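Local coordinates for protein 1,4-dihydroxy-2-naphthoyl-CoA hydrolase (Escherichia coli, PDB 1VH5) that hydrolyses 1,4-dihydroxy-2-naphthoyl-CoA to 1,4-dihydroxy-2-naphthoate and CoA in menaquinone biosynthesis, and also cleaves a wide range of other acyl-CoA thioesters, at residues Q80-L85 with R112-Q117; R29-G34 with E97-G102; A40-D45 with G53-G58; A59-A64 with A89-S94. One frame throughout, in Å; residues are numbered along the deposited sequence.

Contact 1 of 4, residues Q80-L85 with R112-Q117; sequences QKVVGL and RHQVWQ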
loop_
_atom_site.group_PDB
_atom_site.type_symbol
_atom_site.label_atom_id
_atom_site.label_comp_id
_atom_site.label_asym_id
_atom_site.label_seq_id
_atom_site.Cartn_x
_atom_site.Cartn_y
_atom_site.Cartn_z
ATOM N N GLN A 80 -22.217 3.942 12.523
ATOM C CA GLN A 80 -20.840 3.606 12.890
ATOM C C GLN A 80 -19.998 3.453 11.647
ATOM O O GLN A 80 -20.494 3.114 10.556
ATOM C CB GLN A 80 -20.781 2.286 13.635
ATOM C CG GLN A 80 -21.286 2.374 15.043
ATOM C CD GLN A 80 -21.215 1.046 15.751
ATOM O OE1 GLN A 80 -21.312 -0.021 15.130
ATOM N NE2 GLN A 80 -21.139 1.103 17.053
ATOM N N LYS A 81 -18.715 3.734 11.808
ATOM C CA LYS A 81 -17.758 3.546 10.731
ATOM C C LYS A 81 -16.460 3.022 11.333
ATOM O O LYS A 81 -16.307 2.935 12.558
ATOM C CB LYS A 81 -17.504 4.880 10.002
ATOM C CG LYS A 81 -18.739 5.601 9.435
ATOM C CD LYS A 81 -18.285 6.832 8.677
ATOM C CE LYS A 81 -19.459 7.712 8.267
ATOM N NZ LYS A 81 -19.246 8.318 6.924
ATOM N N VAL A 82 -15.530 2.646 10.457
ATOM C CA VAL A 82 -14.190 2.265 10.913
ATOM C C VAL A 82 -13.140 3.143 10.276
ATOM O O VAL A 82 -13.328 3.623 9.144
ATOM C CB VAL A 82 -13.840 0.765 10.666
ATOM C CG1 VAL A 82 -14.904 -0.155 11.288
ATOM C CG2 VAL A 82 -13.677 0.434 9.200
ATOM N N VAL A 83 -12.040 3.318 11.009
ATOM C CA VAL A 83 -10.885 4.067 10.508
ATOM C C VAL A 83 -9.661 3.162 10.653
ATOM O O VAL A 83 -9.453 2.552 11.708
ATOM C CB VAL A 83 -10.682 5.375 11.382
ATOM C CG1 VAL A 83 -9.463 6.202 10.951
ATOM C CG2 VAL A 83 -11.938 6.228 11.364
ATOM N N GLY A 84 -8.876 3.046 9.590
ATOM C CA GLY A 84 -7.634 2.298 9.636
ATOM C C GLY A 84 -6.590 2.981 10.498
ATOM O O GLY A 84 -6.353 4.172 10.388
ATOM N N LEU A 85 -5.989 2.222 11.409
ATOM C CA LEU A 85 -4.899 2.685 12.260
ATOM C C LEU A 85 -3.527 2.238 11.785
ATOM O O LEU A 85 -2.622 3.052 11.746
ATOM C CB LEU A 85 -5.102 2.231 13.715
ATOM C CG LEU A 85 -6.385 2.679 14.408
ATOM C CD1 LEU A 85 -6.409 1.970 15.771
ATOM C CD2 LEU A 85 -6.509 4.193 14.548
ATOM N N ARG A 112 -14.425 -1.752 20.187
ATOM C CA ARG A 112 -13.674 -0.516 19.967
ATOM C C ARG A 112 -12.661 -0.613 18.809
ATOM O O ARG A 112 -12.327 0.401 18.204
ATOM C CB ARG A 112 -12.940 -0.073 21.238
ATOM C CG ARG A 112 -13.839 0.362 22.403
ATOM C CD ARG A 112 -13.112 0.344 23.750
ATOM N NE ARG A 112 -13.977 0.002 24.886
ATOM C CZ ARG A 112 -13.683 -0.919 25.803
ATOM N NH1 ARG A 112 -14.522 -1.165 26.807
ATOM N NH2 ARG A 112 -12.548 -1.602 25.720
ATOM N N HIS A 113 -12.178 -1.822 18.543
ATOM C CA HIS A 113 -11.147 -2.055 17.524
ATOM C C HIS A 113 -11.428 -3.355 16.815
ATOM O O HIS A 113 -12.117 -4.240 17.348
ATOM C CB HIS A 113 -9.738 -2.097 18.172
ATOM C CG HIS A 113 -9.363 -0.800 18.772
ATOM N ND1 HIS A 113 -9.667 -0.468 20.071
ATOM C CD2 HIS A 113 -8.817 0.298 18.215
ATOM C CE1 HIS A 113 -9.274 0.771 20.306
ATOM N NE2 HIS A 113 -8.763 1.258 19.190
ATOM N N GLN A 114 -10.823 -3.514 15.634
ATOM C CA GLN A 114 -10.865 -4.777 14.906
ATOM C C GLN A 114 -9.463 -5.069 14.393
ATOM O O GLN A 114 -8.661 -4.151 14.157
ATOM C CB GLN A 114 -11.819 -4.718 13.696
ATOM C CG GLN A 114 -13.178 -4.140 14.004
ATOM C CD GLN A 114 -13.917 -3.774 12.742
ATOM O OE1 GLN A 114 -13.308 -3.382 11.732
ATOM N NE2 GLN A 114 -15.259 -3.868 12.791
ATOM N N VAL A 115 -9.191 -6.341 14.185
ATOM C CA VAL A 115 -7.984 -6.749 13.486
ATOM C C VAL A 115 -8.370 -7.750 12.416
ATOM O O VAL A 115 -9.091 -8.716 12.689
ATOM C CB VAL A 115 -6.956 -7.377 14.448
ATOM C CG1 VAL A 115 -5.650 -7.829 13.698
ATOM C CG2 VAL A 115 -6.647 -6.404 15.609
ATOM N N TRP A 116 -7.902 -7.486 11.192
ATOM C CA TRP A 116 -8.217 -8.291 10.022
ATOM C C TRP A 116 -6.919 -8.891 9.491
ATOM O O TRP A 116 -5.886 -8.193 9.462
ATOM C CB TRP A 116 -8.844 -7.378 8.957
ATOM C CG TRP A 116 -10.200 -6.886 9.343
ATOM C CD1 TRP A 116 -10.524 -5.722 9.948
ATOM C CD2 TRP A 116 -11.404 -7.639 9.258
ATOM N NE1 TRP A 116 -11.886 -5.655 10.185
ATOM C CE2 TRP A 116 -12.439 -6.844 9.796
ATOM C CE3 TRP A 116 -11.715 -8.922 8.771
ATOM C CZ2 TRP A 116 -13.773 -7.267 9.837
ATOM C CZ3 TRP A 116 -13.057 -9.346 8.800
ATOM C CH2 TRP A 116 -14.061 -8.510 9.335
ATOM N N GLN A 117 -6.965 -10.148 9.052
ATOM C CA GLN A 117 -5.832 -10.764 8.363
ATOM C C GLN A 117 -6.214 -10.890 6.889
ATOM O O GLN A 117 -7.284 -11.444 6.537
ATOM C CB GLN A 117 -5.534 -12.116 8.961
ATOM C CG GLN A 117 -4.275 -12.835 8.389
ATOM C CD GLN A 117 -3.871 -13.981 9.311
ATOM O OE1 GLN A 117 -3.250 -13.771 10.350
ATOM N NE2 GLN A 117 -4.279 -15.161 8.970
#
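Val82 and Gln114 meet across an intervening strand, methyl against amide. Val82 CG1 lies 3.6 Å from Gln114 OE1 and 4.0 Å from Gln114 NE2, with the two side chains crossing at about a right angle. This is the closer-packed part, where the buried amide is held from several sides. Trp116 NE1 donates to Gln114 OE1 over 3.1 Å, nearly straight at the hydrogen (169°). The oxygen lies in the plane of the indole, but the indole nitrogen stands above the plane of the amide, 63° out of it. Thr135 OG1 also bonds OE1, while NE2 reaches Gly72 O at the inner helix, so glutamine suits the place by accepting at one end and donating at the other. A leucine in its place would probably leave the Trp116 N-H, Thr135 and the Gly72 carbonyl each without this partner.

The other half is looser and only partly buried. Leu85 CD1 comes to the edge of the His113 imidazole, near its plane, 3.8 Å from CD2, with no hydrogen bond. His113 CG stands anti to its own carbonyl carbon (chi1 -64°), which swings the ring nearer to Leu85 than its CB bond alone would. Gly84 and His113 belong to the substrate-binding site.

Strand 127-138 runs between the two segments, pairing antiparallel with strands 81-91 and 113-121. Val82 and Gln114 lie on its side toward helix 57-74, whereas Leu85 and His113 rest on Ala136 at the opposite face of the sheet.

Contact 2 of 4, residues R29-G34 with E97-G102; sequences RFEHIG and EGRVRG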
loop_
_atom_site.group_PDB
_atom_site.type_symbol
_atom_site.label_atom_id
_atom_site.label_comp_id
_atom_site.label_asym_id
_atom_site.label_seq_id
_atom_site.Cartn_x
_atom_site.Cartn_y
_atom_site.Cartn_z
ATOM N N ARG A 29 -11.848 -6.058 -7.699
ATOM C CA ARG A 29 -13.202 -6.588 -7.839
ATOM C C ARG A 29 -13.471 -7.503 -6.649
ATOM O O ARG A 29 -12.792 -8.518 -6.467
ATOM C CB ARG A 29 -13.324 -7.439 -9.117
ATOM C CG ARG A 29 -12.818 -6.848 -10.413
ATOM C CD ARG A 29 -13.341 -7.571 -11.653
ATOM N NE ARG A 29 -12.696 -7.115 -12.884
ATOM C CZ ARG A 29 -12.208 -7.901 -13.842
ATOM N NH1 ARG A 29 -11.645 -7.357 -14.918
ATOM N NH2 ARG A 29 -12.264 -9.221 -13.725
ATOM N N PHE A 30 -14.506 -7.184 -5.876
ATOM C CA PHE A 30 -14.989 -8.143 -4.867
ATOM C C PHE A 30 -15.651 -9.352 -5.546
ATOM O O PHE A 30 -16.446 -9.186 -6.469
ATOM C CB PHE A 30 -15.943 -7.442 -3.875
ATOM C CG PHE A 30 -15.219 -6.485 -2.987
ATOM C CD1 PHE A 30 -14.957 -5.168 -3.384
ATOM C CD2 PHE A 30 -14.720 -6.914 -1.783
ATOM C CE1 PHE A 30 -14.219 -4.297 -2.570
ATOM C CE2 PHE A 30 -13.956 -6.071 -0.981
ATOM C CZ PHE A 30 -13.743 -4.766 -1.345
ATOM N N GLU A 31 -15.284 -10.540 -5.105
ATOM C CA GLU A 31 -15.681 -11.794 -5.749
ATOM C C GLU A 31 -16.514 -12.695 -4.867
ATOM O O GLU A 31 -17.224 -13.578 -5.377
ATOM C CB GLU A 31 -14.445 -12.603 -6.103
ATOM C CG GLU A 31 -13.409 -11.887 -6.933
ATOM C CD GLU A 31 -13.454 -12.274 -8.389
ATOM O OE1 GLU A 31 -14.264 -13.148 -8.747
ATOM O OE2 GLU A 31 -12.669 -11.718 -9.164
ATOM N N HIS A 32 -16.368 -12.603 -3.545
ATOM C CA HIS A 32 -17.035 -13.553 -2.674
ATOM C C HIS A 32 -17.247 -12.960 -1.298
ATOM O O HIS A 32 -16.303 -12.405 -0.711
ATOM C CB HIS A 32 -16.211 -14.847 -2.597
ATOM C CG HIS A 32 -16.724 -15.838 -1.605
ATOM N ND1 HIS A 32 -17.849 -16.595 -1.842
ATOM C CD2 HIS A 32 -16.260 -16.222 -0.391
ATOM C CE1 HIS A 32 -18.067 -17.386 -0.803
ATOM N NE2 HIS A 32 -17.113 -17.183 0.085
ATOM N N ILE A 33 -18.479 -13.022 -0.803
ATOM C CA ILE A 33 -18.797 -12.714 0.594
ATOM C C ILE A 33 -19.254 -13.993 1.270
ATOM O O ILE A 33 -20.399 -14.468 1.056
ATOM C CB ILE A 33 -19.927 -11.672 0.721
ATOM C CG1 ILE A 33 -19.691 -10.451 -0.175
ATOM C CG2 ILE A 33 -20.072 -11.240 2.184
ATOM C CD1 ILE A 33 -20.917 -9.526 -0.233
ATOM N N GLY A 34 -18.402 -14.571 2.077
ATOM C CA GLY A 34 -18.795 -15.719 2.871
ATOM C C GLY A 34 -19.365 -15.301 4.203
ATOM O O GLY A 34 -19.460 -14.124 4.498
ATOM N N GLU A 97 1.659 -11.771 -13.489
ATOM C CA GLU A 97 0.569 -11.833 -14.468
ATOM C C GLU A 97 -0.711 -12.337 -13.837
ATOM O O GLU A 97 -0.741 -12.707 -12.654
ATOM C CB GLU A 97 0.966 -12.691 -15.658
ATOM C CG GLU A 97 1.068 -14.155 -15.298
ATOM C CD GLU A 97 1.922 -14.973 -16.243
ATOM O OE1 GLU A 97 1.803 -14.800 -17.480
ATOM O OE2 GLU A 97 2.709 -15.806 -15.744
ATOM N N GLY A 98 -1.786 -12.300 -14.614
ATOM C CA GLY A 98 -3.092 -12.683 -14.135
ATOM C C GLY A 98 -3.632 -11.755 -13.072
ATOM O O GLY A 98 -3.382 -10.558 -13.102
ATOM N N ARG A 99 -4.419 -12.320 -12.164
ATOM C CA ARG A 99 -5.018 -11.563 -11.074
ATOM C C ARG A 99 -4.589 -12.216 -9.801
ATOM O O ARG A 99 -4.473 -13.433 -9.749
ATOM C CB ARG A 99 -6.544 -11.545 -11.152
ATOM C CG ARG A 99 -7.091 -10.889 -12.430
ATOM C CD ARG A 99 -8.606 -10.881 -12.494
ATOM N NE ARG A 99 -9.220 -10.005 -11.492
ATOM C CZ ARG A 99 -9.385 -8.707 -11.644
ATOM N NH1 ARG A 99 -9.963 -7.996 -10.696
ATOM N NH2 ARG A 99 -8.986 -8.098 -12.766
ATOM N N VAL A 100 -4.365 -11.409 -8.776
ATOM C CA VAL A 100 -4.152 -11.967 -7.438
ATOM C C VAL A 100 -5.420 -11.848 -6.633
ATOM O O VAL A 100 -6.281 -11.047 -6.958
ATOM C CB VAL A 100 -2.966 -11.262 -6.679
ATOM C CG1 VAL A 100 -1.655 -11.599 -7.367
ATOM C CG2 VAL A 100 -3.190 -9.757 -6.521
ATOM N N ARG A 101 -5.536 -12.707 -5.623
ATOM C CA ARG A 101 -6.754 -12.760 -4.811
ATOM C C ARG A 101 -6.446 -12.525 -3.336
ATOM O O ARG A 101 -5.634 -13.253 -2.762
ATOM C CB ARG A 101 -7.440 -14.105 -4.985
ATOM C CG ARG A 101 -8.772 -14.248 -4.191
ATOM C CD ARG A 101 -9.377 -15.662 -4.303
ATOM N NE ARG A 101 -9.741 -15.923 -5.683
ATOM C CZ ARG A 101 -10.949 -15.733 -6.176
ATOM N NH1 ARG A 101 -11.161 -15.935 -7.474
ATOM N NH2 ARG A 101 -11.936 -15.323 -5.389
ATOM N N GLY A 102 -7.095 -11.534 -2.743
ATOM C CA GLY A 102 -7.009 -11.355 -1.301
ATOM C C GLY A 102 -8.163 -12.032 -0.592
ATOM O O GLY A 102 -9.326 -11.907 -1.017
#
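Arg29 and Arg99 form a stacked arginine pair at the surface of the antiparallel sheet, gathered round the carboxylate of Asp27. In one of two modelled Arg29 conformers, the guanidinium groups lie flat on each other, centres 3.7 Å apart and planes 10° from parallel. Arg99 NH2 sits over the middle of the Arg29 group. The Arg29 chain runs extended to NE; that of Arg99 bends at chi3 (68°) to lay its end flat. Arg29 NH1 and Arg99 NH2 both salt-bridge Asp27 OD1, which probably offsets their like charges; Arg99 NE also bonds Thr41 OG1. Arginine suits both places, its flat end stacking while its N-H groups still reach Asp27. A methionine in place of Arg99 would probably leave Asp27 with one arginine fewer and Thr41 without that donor.

Glu31 crosses Arg101 at about a right angle, its CB 3.8 Å from Arg101 NH2. The charged ends stay beyond salt-bridge range: Glu31 OE2 bonds Thr41 OG1, and Arg101 NH2 pairs with Glu39. A classic beta bulge sets Glu31 and His32 opposite Glu39.

Strand 38-43 separates strands 29-33 and 99-106, pairing antiparallel with both, and Phe30 of strand 29-33 packs against helices 11-16 and 57-74.

Contact 3 of 4, residues A40-D45 with G53-G58; sequences ATMPVD and GLLHGG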
loop_
_atom_site.group_PDB
_atom_site.type_symbol
_atom_site.label_atom_id
_atom_site.label_comp_id
_atom_site.label_asym_id
_atom_site.label_seq_id
_atom_site.Cartn_x
_atom_site.Cartn_y
_atom_site.Cartn_z
ATOM N N ALA A 40 -11.482 -10.478 -2.716
ATOM C CA ALA A 40 -11.451 -9.618 -3.887
ATOM C C ALA A 40 -10.213 -9.919 -4.715
ATOM O O ALA A 40 -9.184 -10.353 -4.175
ATOM C CB ALA A 40 -11.484 -8.192 -3.496
ATOM N N THR A 41 -10.292 -9.666 -6.023
ATOM C CA THR A 41 -9.117 -9.825 -6.881
ATOM C C THR A 41 -8.653 -8.498 -7.478
ATOM O O THR A 41 -9.345 -7.518 -7.467
ATOM C CB THR A 41 -9.373 -10.817 -8.027
ATOM O OG1 THR A 41 -10.422 -10.295 -8.862
ATOM C CG2 THR A 41 -9.815 -12.178 -7.503
ATOM N N MET A 42 -7.431 -8.515 -8.005
ATOM C CA MET A 42 -6.781 -7.338 -8.589
ATOM C C MET A 42 -5.822 -7.801 -9.664
ATOM O O MET A 42 -5.106 -8.779 -9.475
ATOM C CB MET A 42 -6.008 -6.570 -7.512
ATOM C CG MET A 42 -5.255 -5.296 -7.956
ATOM S SD MET A 42 -4.358 -4.515 -6.619
ATOM C CE MET A 42 -3.158 -5.691 -6.380
ATOM N N PRO A 43 -5.804 -7.105 -10.811
ATOM C CA PRO A 43 -4.898 -7.534 -11.878
ATOM C C PRO A 43 -3.463 -7.155 -11.539
ATOM O O PRO A 43 -3.219 -6.179 -10.797
ATOM C CB PRO A 43 -5.371 -6.700 -13.086
ATOM C CG PRO A 43 -5.887 -5.433 -12.480
ATOM C CD PRO A 43 -6.550 -5.896 -11.187
ATOM N N VAL A 44 -2.541 -7.948 -12.065
ATOM C CA VAL A 44 -1.119 -7.628 -12.096
ATOM C C VAL A 44 -0.930 -7.026 -13.492
ATOM O O VAL A 44 -0.866 -7.736 -14.488
ATOM C CB VAL A 44 -0.210 -8.865 -11.862
ATOM C CG1 VAL A 44 1.258 -8.445 -11.830
ATOM C CG2 VAL A 44 -0.589 -9.625 -10.581
ATOM N N ASP A 45 -0.960 -5.717 -13.566
ATOM C CA ASP A 45 -0.917 -5.015 -14.865
ATOM C C ASP A 45 -0.143 -3.696 -14.740
ATOM O O ASP A 45 0.467 -3.380 -13.703
ATOM C CB ASP A 45 -2.336 -4.821 -15.438
ATOM C CG ASP A 45 -3.152 -3.785 -14.704
ATOM O OD1 ASP A 45 -4.315 -3.588 -15.119
ATOM O OD2 ASP A 45 -2.745 -3.121 -13.744
ATOM N N GLY A 53 8.353 -5.025 -13.721
ATOM C CA GLY A 53 7.327 -5.901 -14.266
ATOM C C GLY A 53 6.669 -6.855 -13.280
ATOM O O GLY A 53 5.908 -7.712 -13.679
ATOM N N LEU A 54 6.983 -6.715 -11.998
ATOM C CA LEU A 54 6.339 -7.520 -10.975
ATOM C C LEU A 54 5.285 -6.706 -10.246
ATOM O O LEU A 54 5.344 -5.480 -10.223
ATOM C CB LEU A 54 7.341 -8.019 -9.949
ATOM C CG LEU A 54 8.585 -8.741 -10.477
ATOM C CD1 LEU A 54 9.538 -9.179 -9.367
ATOM C CD2 LEU A 54 8.188 -9.941 -11.291
ATOM N N LEU A 55 4.339 -7.395 -9.612
ATOM C CA LEU A 55 3.370 -6.712 -8.776
ATOM C C LEU A 55 4.047 -5.848 -7.735
ATOM O O LEU A 55 4.948 -6.321 -7.020
ATOM C CB LEU A 55 2.515 -7.762 -8.071
ATOM C CG LEU A 55 1.434 -7.227 -7.127
ATOM C CD1 LEU A 55 0.389 -6.356 -7.783
ATOM C CD2 LEU A 55 0.846 -8.508 -6.438
ATOM N N HIS A 56 3.616 -4.601 -7.639
ATOM C CA HIS A 56 4.169 -3.648 -6.692
ATOM C C HIS A 56 3.706 -4.063 -5.292
ATOM O O HIS A 56 2.519 -4.281 -5.066
ATOM C CB HIS A 56 3.613 -2.277 -7.046
ATOM C CG HIS A 56 4.369 -1.133 -6.432
ATOM N ND1 HIS A 56 4.400 -0.888 -5.070
ATOM C CD2 HIS A 56 4.991 -0.081 -7.020
ATOM C CE1 HIS A 56 5.083 0.227 -4.846
ATOM N NE2 HIS A 56 5.463 0.731 -6.014
ATOM N N GLY A 57 4.617 -4.086 -4.318
ATOM C CA GLY A 57 4.272 -4.432 -2.932
ATOM C C GLY A 57 3.208 -3.491 -2.377
ATOM O O GLY A 57 2.331 -3.903 -1.593
ATOM N N GLY A 58 3.259 -2.215 -2.790
ATOM C CA GLY A 58 2.205 -1.298 -2.396
ATOM C C GLY A 58 0.830 -1.630 -2.940
ATOM O O GLY A 58 -0.178 -1.357 -2.270
#
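Leu55 packs between the end of strand 38-43 and the start of helix 57-74, meeting Val44 with its base and Met42 with its tip. Its CB lies 4.0 Å from Val44 CG1, and the same methyl stands 3.9 Å from the Leu55 backbone N. Here the two side chains cross at about a right angle. CG points anti to the backbone N (chi1 179°) and carries the fork onward between strand and helix. One branch, Leu55 CD1, reaches Met42 CE at 3.9 Å; the other, CD2, packs against Ser60 OG in the first turns of the helix. Met42 is extended as far as SD and bends at its last torsion (69°) to bring CE to the leucine, a reach that suits the long, flexible thioether. Beside this packing, His56 is the N-cap of the helix: its ND1 accepts from Gly58 N at 2.9 Å, with the donor in the ring plane, and its NE2 bonds Ser66 OG of the second subunit.

No hydrogen bond links the two segments, so the contact rests on close packing of apolar groups, while the His56 cap satisfies the Gly58 N-H at the start of the helix.

Contact 4 of 4, residues A59-A64 with A89-S94; sequences ASVVLA and ANHVRS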
loop_
_atom_site.group_PDB
_atom_site.type_symbol
_atom_site.label_atom_id
_atom_site.label_comp_id
_atom_site.label_asym_id
_atom_site.label_seq_id
_atom_site.Cartn_x
_atom_site.Cartn_y
_atom_site.Cartn_z
ATOM N N ALA A 59 0.774 -2.169 -4.155
ATOM C CA ALA A 59 -0.514 -2.580 -4.707
ATOM C C ALA A 59 -1.150 -3.717 -3.904
ATOM O O ALA A 59 -2.336 -3.700 -3.644
ATOM C CB ALA A 59 -0.348 -3.003 -6.173
ATOM N N SER A 60 -0.323 -4.640 -3.426
ATOM C CA SER A 60 -0.806 -5.703 -2.539
ATOM C C SER A 60 -1.433 -5.088 -1.299
ATOM O O SER A 60 -2.465 -5.537 -0.828
ATOM C CB SER A 60 0.300 -6.623 -2.121
ATOM O OG SER A 60 0.798 -7.363 -3.217
ATOM N N VAL A 61 -0.801 -4.054 -0.759
ATOM C CA VAL A 61 -1.323 -3.383 0.444
ATOM C C VAL A 61 -2.585 -2.590 0.118
ATOM O O VAL A 61 -3.525 -2.554 0.914
ATOM C CB VAL A 61 -0.229 -2.536 1.135
ATOM C CG1 VAL A 61 -0.827 -1.838 2.369
ATOM C CG2 VAL A 61 0.953 -3.428 1.549
ATOM N N VAL A 62 -2.647 -1.960 -1.052
ATOM C CA VAL A 62 -3.914 -1.365 -1.471
ATOM C C VAL A 62 -5.043 -2.413 -1.469
ATOM O O VAL A 62 -6.134 -2.170 -0.953
ATOM C CB VAL A 62 -3.830 -0.719 -2.869
ATOM C CG1 VAL A 62 -5.219 -0.229 -3.303
ATOM C CG2 VAL A 62 -2.850 0.476 -2.867
ATOM N N LEU A 63 -4.769 -3.575 -2.030
ATOM C CA LEU A 63 -5.772 -4.638 -2.073
ATOM C C LEU A 63 -6.175 -5.033 -0.637
ATOM O O LEU A 63 -7.391 -5.079 -0.293
ATOM C CB LEU A 63 -5.283 -5.832 -2.906
ATOM C CG LEU A 63 -6.242 -7.044 -2.940
ATOM C CD1 LEU A 63 -7.586 -6.677 -3.591
ATOM C CD2 LEU A 63 -5.576 -8.185 -3.695
ATOM N N ALA A 64 -5.179 -5.277 0.225
ATOM C CA ALA A 64 -5.454 -5.706 1.599
ATOM C C ALA A 64 -6.267 -4.653 2.331
ATOM O O ALA A 64 -7.246 -4.992 3.028
ATOM C CB ALA A 64 -4.155 -5.986 2.355
ATOM N N ALA A 89 2.586 -5.833 6.338
ATOM C CA ALA A 89 2.596 -6.899 5.336
ATOM C C ALA A 89 3.963 -7.463 5.168
ATOM O O ALA A 89 4.964 -6.715 5.210
ATOM C CB ALA A 89 2.054 -6.399 3.976
ATOM N N ASN A 90 3.997 -8.772 4.949
ATOM C CA ASN A 90 5.181 -9.420 4.446
ATOM C C ASN A 90 5.030 -9.844 2.997
ATOM O O ASN A 90 4.030 -10.487 2.633
ATOM C CB ASN A 90 5.474 -10.636 5.289
ATOM C CG ASN A 90 6.835 -11.077 5.141
ATOM O OD1 ASN A 90 7.174 -11.684 4.124
ATOM N ND2 ASN A 90 7.703 -10.717 6.143
ATOM N N HIS A 91 6.027 -9.523 2.171
ATOM C CA HIS A 91 5.986 -9.876 0.745
ATOM C C HIS A 91 6.793 -11.155 0.562
ATOM O O HIS A 91 8.018 -11.154 0.689
ATOM C CB HIS A 91 6.654 -8.739 -0.058
ATOM C CG HIS A 91 5.990 -7.404 0.107
ATOM N ND1 HIS A 91 4.640 -7.207 -0.104
ATOM C CD2 HIS A 91 6.506 -6.194 0.431
ATOM C CE1 HIS A 91 4.344 -5.937 0.109
ATOM N NE2 HIS A 91 5.464 -5.300 0.418
ATOM N N VAL A 92 6.106 -12.269 0.330
ATOM C CA VAL A 92 6.790 -13.574 0.318
ATOM C C VAL A 92 7.044 -14.177 -1.036
ATOM O O VAL A 92 7.932 -15.026 -1.171
ATOM C CB VAL A 92 6.168 -14.610 1.248
ATOM C CG1 VAL A 92 6.342 -14.178 2.706
ATOM C CG2 VAL A 92 4.735 -14.835 0.916
ATOM N N ARG A 93 6.279 -13.757 -2.038
ATOM C CA ARG A 93 6.492 -14.242 -3.393
ATOM C C ARG A 93 6.028 -13.178 -4.373
ATOM O O ARG A 93 5.013 -12.507 -4.145
ATOM C CB ARG A 93 5.705 -15.539 -3.599
ATOM C CG ARG A 93 5.750 -16.119 -5.046
ATOM C CD ARG A 93 4.871 -17.353 -5.243
ATOM N NE ARG A 93 5.390 -18.542 -4.570
ATOM C CZ ARG A 93 6.279 -19.379 -5.107
ATOM N NH1 ARG A 93 6.687 -20.433 -4.417
ATOM N NH2 ARG A 93 6.769 -19.150 -6.318
ATOM N N SER A 94 6.771 -13.009 -5.458
ATOM C CA SER A 94 6.379 -12.066 -6.501
ATOM C C SER A 94 5.273 -12.617 -7.365
ATOM O O SER A 94 4.998 -13.825 -7.363
ATOM C CB SER A 94 7.596 -11.708 -7.346
ATOM O OG SER A 94 8.033 -12.853 -8.068
HETATM O O HOH W 1 3.226 -8.294 -2.351
#
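The imidazole of His91 faces the helix residues Val61 and Ser60 from the end of strand 81-91, and groups approach it from different directions. Val61 CG2 comes at a slant, 4.5 Å from CE1, neither squarely over the ring nor in line with its rim. A bound water, 2.9 Å from His91 ND1, is displaced to the other side of the ring plane. On that side too Gly57 O packs close to His91 CE1. The fold is the hot dog, in which a curved antiparallel sheet wraps one long helix, and this contact lies where helix 57-74 meets that sheet.

On the side of the ring away from the water, Val61 CG2 packs on Ala89 CB at 4.0 Å. Valine presents this methyl because CG2 stands anti to its own carbonyl carbon while CG1 is anti to the backbone N (chi1 179°). Alanine suits the facing position, since its single methyl allows the backbones to come close, with 7.2 Å between Val61 CA and Ala89 CA.

His91 is part of the substrate-binding site, and its NE2 bonds Glu65 OE1 of the second subunit, the probable nucleophile or proton acceptor. Ala89 and Asn90 pair antiparallel with a strand of that subunit, so the sheet continues across the interface, and the His91–Glu65 bond is consistent with an active site built from both chains, as in other hot-dog thioesterases. At the opposite nitrogen of the ring, the water passes the link on to the helix: it lies 2.7 Å from Ser60 OG, joining His91 and Ser60 without direct contact between them.

Overall arrangement
The four contacts map one hot-dog domain, a curved antiparallel sheet round helix 57-74. Contacts 3 and 4 are neighbours, their centres about 8 Å apart, and both use this helix near its start. Contact 2, about 11 Å from contact 3 between centres, bridges strands on either side of strand 38-43, which contact 3 also uses. Contact 1 lies across the chain's centre, about 24 Å from contact 3 between centres, but shares strand 81-91 with contact 4. Along the chain, contact 2 opens first and encloses contacts 3 and 4, while contact 1 alternates with 2 and 4. Contacts 1 and 4 hold substrate-binding residues, and contacts 1, 3 and 4 touch the second subunit, consistent with sites at the dimer interface.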